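Local coordinates for protein agarase (Pseudoalteromonas fuliginea, PDB 6XJ9) that probably hydrolyses agarose, the galactan of red algal cell walls, as a marine bacterial glycoside hydrolase of family GH50, at residues S155-W164 with N211-I222. Residues are numbered along the deposited sequence; the frame is centred on the assembly and turned at random.
Sequences SGLRSNPDTW and NPQFNTAFLTKI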
loop_
_atom_site.group_PDB
_atom_site.type_symbol
_atom_site.label_atom_id
_atom_site.label_comp_id
_atom_site.label_asym_id
_atom_site.label_seq_id
_atom_site.Cartn_x
_atom_site.Cartn_y
_atom_site.Cartn_z
ATOM N N SER A 155 10.612 1.786 31.943
ATOM C CA SER A 155 9.829 2.790 31.240
ATOM C C SER A 155 8.353 2.397 31.218
ATOM O O SER A 155 7.488 3.241 31.007
ATOM C CB SER A 155 10.347 2.979 29.844
ATOM O OG SER A 155 10.057 1.835 29.049
ATOM N N GLY A 156 8.085 1.097 31.395
ATOM C CA GLY A 156 6.744 0.554 31.281
ATOM C C GLY A 156 6.306 0.377 29.826
ATOM O O GLY A 156 5.136 0.122 29.567
ATOM N N LEU A 157 7.253 0.526 28.892
ATOM C CA LEU A 157 7.025 0.255 27.484
ATOM C C LEU A 157 7.690 -1.071 27.129
ATOM O O LEU A 157 8.883 -1.235 27.373
ATOM C CB LEU A 157 7.651 1.381 26.653
ATOM C CG LEU A 157 6.810 2.643 26.459
ATOM C CD1 LEU A 157 6.867 3.549 27.681
ATOM C CD2 LEU A 157 7.284 3.402 25.228
ATOM N N ARG A 158 6.938 -1.992 26.506
ATOM C CA ARG A 158 7.518 -3.274 26.121
ATOM C C ARG A 158 8.749 -3.031 25.245
ATOM O O ARG A 158 9.794 -3.633 25.471
ATOM C CB ARG A 158 6.488 -4.209 25.476
ATOM C CG ARG A 158 7.026 -5.604 25.166
ATOM C CD ARG A 158 6.076 -6.726 25.546
ATOM N NE ARG A 158 5.984 -6.868 26.994
ATOM C CZ ARG A 158 4.909 -7.272 27.666
ATOM N NH1 ARG A 158 3.797 -7.585 27.028
ATOM N NH2 ARG A 158 4.947 -7.355 28.985
ATOM N N SER A 159 8.615 -2.123 24.274
ATOM C CA SER A 159 9.739 -1.655 23.481
ATOM C C SER A 159 9.804 -0.129 23.512
ATOM O O SER A 159 8.798 0.550 23.289
ATOM C CB SER A 159 9.659 -2.179 22.080
ATOM O OG SER A 159 10.770 -1.743 21.315
ATOM N N ASN A 160 11.011 0.389 23.787
ATOM C CA ASN A 160 11.277 1.802 24.014
ATOM C C ASN A 160 11.544 2.517 22.689
ATOM O O ASN A 160 11.896 1.889 21.695
ATOM C CB ASN A 160 12.541 1.984 24.869
ATOM C CG ASN A 160 12.318 2.011 26.367
ATOM O OD1 ASN A 160 11.199 2.165 26.847
ATOM N ND2 ASN A 160 13.400 1.918 27.122
ATOM N N PRO A 161 11.457 3.868 22.632
ATOM C CA PRO A 161 12.021 4.618 21.507
ATOM C C PRO A 161 13.516 4.323 21.428
ATOM O O PRO A 161 14.126 3.944 22.423
ATOM C CB PRO A 161 11.900 6.088 21.954
ATOM C CG PRO A 161 10.766 6.084 22.962
ATOM C CD PRO A 161 10.879 4.747 23.664
ATOM N N ASP A 162 14.088 4.504 20.240
ATOM C CA ASP A 162 15.527 4.463 20.035
ATOM C C ASP A 162 16.209 5.455 20.976
ATOM O O ASP A 162 15.647 6.506 21.284
ATOM C CB ASP A 162 15.871 4.809 18.589
ATOM C CG ASP A 162 15.416 3.766 17.586
ATOM O OD1 ASP A 162 15.090 2.641 18.016
ATOM O OD2 ASP A 162 15.414 4.083 16.381
ATOM N N THR A 163 17.426 5.109 21.417
ATOM C CA THR A 163 18.170 5.949 22.344
ATOM C C THR A 163 19.108 6.870 21.572
ATOM O O THR A 163 19.775 7.701 22.167
ATOM C CB THR A 163 18.913 5.135 23.412
ATOM O OG1 THR A 163 19.761 4.193 22.750
ATOM C CG2 THR A 163 17.976 4.426 24.366
ATOM N N TRP A 164 19.154 6.705 20.247
ATOM C CA TRP A 164 19.738 7.709 19.377
ATOM C C TRP A 164 19.012 7.680 18.039
ATOM O O TRP A 164 18.475 6.644 17.651
ATOM C CB TRP A 164 21.256 7.508 19.227
ATOM C CG TRP A 164 21.640 6.254 18.504
ATOM C CD1 TRP A 164 21.739 6.083 17.153
ATOM C CD2 TRP A 164 21.970 4.981 19.093
ATOM N NE1 TRP A 164 22.116 4.798 16.866
ATOM C CE2 TRP A 164 22.266 4.099 18.033
ATOM C CE3 TRP A 164 22.045 4.500 20.405
ATOM C CZ2 TRP A 164 22.636 2.772 18.248
ATOM C CZ3 TRP A 164 22.419 3.191 20.619
ATOM C CH2 TRP A 164 22.714 2.340 19.554
ATOM N N ASN A 211 28.125 2.533 20.945
ATOM C CA ASN A 211 26.842 3.218 20.852
ATOM C C ASN A 211 27.084 4.714 20.661
ATOM O O ASN A 211 27.943 5.294 21.326
ATOM C CB ASN A 211 25.980 2.988 22.096
ATOM C CG ASN A 211 25.527 1.553 22.254
ATOM O OD1 ASN A 211 25.442 0.820 21.276
ATOM N ND2 ASN A 211 25.237 1.141 23.476
ATOM N N PRO A 212 26.349 5.389 19.747
ATOM C CA PRO A 212 26.402 6.852 19.648
ATOM C C PRO A 212 25.930 7.499 20.953
ATOM O O PRO A 212 25.439 6.810 21.844
ATOM C CB PRO A 212 25.430 7.171 18.501
ATOM C CG PRO A 212 25.335 5.880 17.705
ATOM C CD PRO A 212 25.468 4.779 18.737
ATOM N N GLN A 213 26.075 8.827 21.049
ATOM C CA GLN A 213 25.665 9.594 22.215
ATOM C C GLN A 213 24.234 9.229 22.624
ATOM O O GLN A 213 23.337 9.212 21.782
ATOM C CB GLN A 213 25.776 11.089 21.904
ATOM C CG GLN A 213 25.652 11.988 23.130
ATOM C CD GLN A 213 25.581 13.461 22.791
ATOM O OE1 GLN A 213 25.907 13.889 21.685
ATOM N NE2 GLN A 213 25.142 14.258 23.753
ATOM N N PHE A 214 24.053 8.933 23.922
ATOM C CA PHE A 214 22.774 8.620 24.550
ATOM C C PHE A 214 21.850 9.838 24.509
ATOM O O PHE A 214 22.167 10.872 25.084
ATOM C CB PHE A 214 23.004 8.149 25.992
ATOM C CG PHE A 214 21.762 7.799 26.777
ATOM C CD1 PHE A 214 20.910 6.784 26.359
ATOM C CD2 PHE A 214 21.439 8.492 27.933
ATOM C CE1 PHE A 214 19.761 6.474 27.071
ATOM C CE2 PHE A 214 20.292 8.180 28.649
ATOM C CZ PHE A 214 19.454 7.171 28.219
ATOM N N ASN A 215 20.705 9.721 23.820
ATOM C CA ASN A 215 19.716 10.791 23.853
ATOM C C ASN A 215 18.887 10.674 25.128
ATOM O O ASN A 215 17.950 9.883 25.198
ATOM C CB ASN A 215 18.847 10.861 22.594
ATOM C CG ASN A 215 17.639 11.766 22.740
ATOM O OD1 ASN A 215 17.568 12.591 23.648
ATOM N ND2 ASN A 215 16.662 11.597 21.863
ATOM N N THR A 216 19.216 11.532 26.096
ATOM C CA THR A 216 18.649 11.508 27.434
ATOM C C THR A 216 17.170 11.895 27.395
ATOM O O THR A 216 16.429 11.612 28.335
ATOM C CB THR A 216 19.465 12.405 28.376
ATOM O OG1 THR A 216 19.466 13.717 27.811
ATOM C CG2 THR A 216 20.904 11.961 28.516
ATOM N N ALA A 217 16.743 12.531 26.301
ATOM C CA ALA A 217 15.355 12.949 26.165
ATOM C C ALA A 217 14.537 11.923 25.368
ATOM O O ALA A 217 13.475 12.255 24.852
ATOM C CB ALA A 217 15.294 14.327 25.537
ATOM N N PHE A 218 14.994 10.664 25.304
ATOM C CA PHE A 218 14.360 9.697 24.414
ATOM C C PHE A 218 12.985 9.259 24.923
ATOM O O PHE A 218 12.186 8.737 24.144
ATOM C CB PHE A 218 15.250 8.479 24.155
ATOM C CG PHE A 218 15.237 7.412 25.221
ATOM C CD1 PHE A 218 15.835 7.627 26.457
ATOM C CD2 PHE A 218 14.675 6.169 24.977
ATOM C CE1 PHE A 218 15.839 6.640 27.435
ATOM C CE2 PHE A 218 14.686 5.175 25.945
ATOM C CZ PHE A 218 15.276 5.406 27.172
ATOM N N LEU A 219 12.721 9.423 26.223
ATOM C CA LEU A 219 11.405 9.098 26.759
ATOM C C LEU A 219 10.656 10.373 27.143
ATOM O O LEU A 219 9.642 10.304 27.834
ATOM C CB LEU A 219 11.551 8.178 27.976
ATOM C CG LEU A 219 12.019 6.751 27.686
ATOM C CD1 LEU A 219 12.445 6.049 28.973
ATOM C CD2 LEU A 219 10.936 5.943 26.976
ATOM N N THR A 220 11.159 11.525 26.693
ATOM C CA THR A 220 10.593 12.819 27.054
ATOM C C THR A 220 9.664 13.277 25.940
ATOM O O THR A 220 10.088 13.411 24.789
ATOM C CB THR A 220 11.694 13.854 27.329
ATOM O OG1 THR A 220 12.436 13.350 28.437
ATOM C CG2 THR A 220 11.153 15.227 27.665
ATOM N N LYS A 221 8.390 13.459 26.310
ATOM C CA LYS A 221 7.363 14.049 25.466
ATOM C C LYS A 221 7.276 13.313 24.130
ATOM O O LYS A 221 7.302 13.931 23.061
ATOM C CB LYS A 221 7.582 15.562 25.365
ATOM C CG LYS A 221 7.495 16.287 26.702
ATOM C CD LYS A 221 7.062 17.731 26.591
ATOM C CE LYS A 221 8.196 18.669 26.255
ATOM N NZ LYS A 221 7.691 20.036 25.970
ATOM N N ILE A 222 7.135 11.981 24.221
ATOM C CA ILE A 222 7.055 11.118 23.052
ATOM C C ILE A 222 5.602 10.959 22.597
ATOM O O ILE A 222 5.354 10.464 21.501
ATOM C CB ILE A 222 7.754 9.764 23.320
ATOM C CG1 ILE A 222 7.173 9.037 24.535
ATOM C CG2 ILE A 222 9.255 9.983 23.456
ATOM C CD1 ILE A 222 7.667 7.598 24.705
HETATM O O HOH W 1 16.597 8.935 20.368
#
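Thr163 and Asn215 mark where the two segments, both irregular loop, come nearest, their CA atoms 5.3 Å apart. One direct hydrogen bond joins the segments there: Asn215 N donates to Thr163 O over 2.8 Å, with an N-H...O angle of 163°. A water adds a second tie, donating to Asp162 O and accepting from Asn215 ND2. Asn215 opens a type I turn to Phe218, and a second, overlapping one runs from Ala217 to Thr220; Asn215 OD1 accepts a hydrogen bond from Ala217 N in an Asx turn.

At one end Pro212 crosses the Trp164 indole obliquely; its CD sits over one face of the six-membered ring, 3.4 Å from the centroid and 13° off the normal, a close CH-pi contact. With chi1 at 67°, the indole is tucked between its own backbone N and carbonyl, and Tyr132 of strand 128-134 stacks on it. Were Trp164 an alanine, Pro212 would probably lose the ring it packs on, and a gap would be likely to open beside Tyr132.

Further along, Phe218 is sandwiched. Thr163 CG2 presses on one face, 3.8 Å from the ring centroid, while Leu219 CG covers the opposite one; Asn160 ND2, hydrogen-bonded to Asp139, lies at the ring edge, 3.7 Å from Phe218 CE2. The Thr163 methyl also meets the edge of Phe214, and Thr163 OG1 is hydrogen-bonded to His138 and Lys134. Beyond Phe218, Leu219 CD2 packs 3.5 Å from Pro161 CD, and Ile222 CD1 touches Pro161 CG. Ser155 OG, accepting from Leu157 N in an ST turn, donates to Asn160 OD1 in the carbonyl plane.

This loop-to-loop seam holds the chain leaving strand 199-210 of the CBM-like domain against a loop hydrogen-bonded to Arg360, Phe679 and Asn731, consistent with a junction between that domain and the rest of the enzyme.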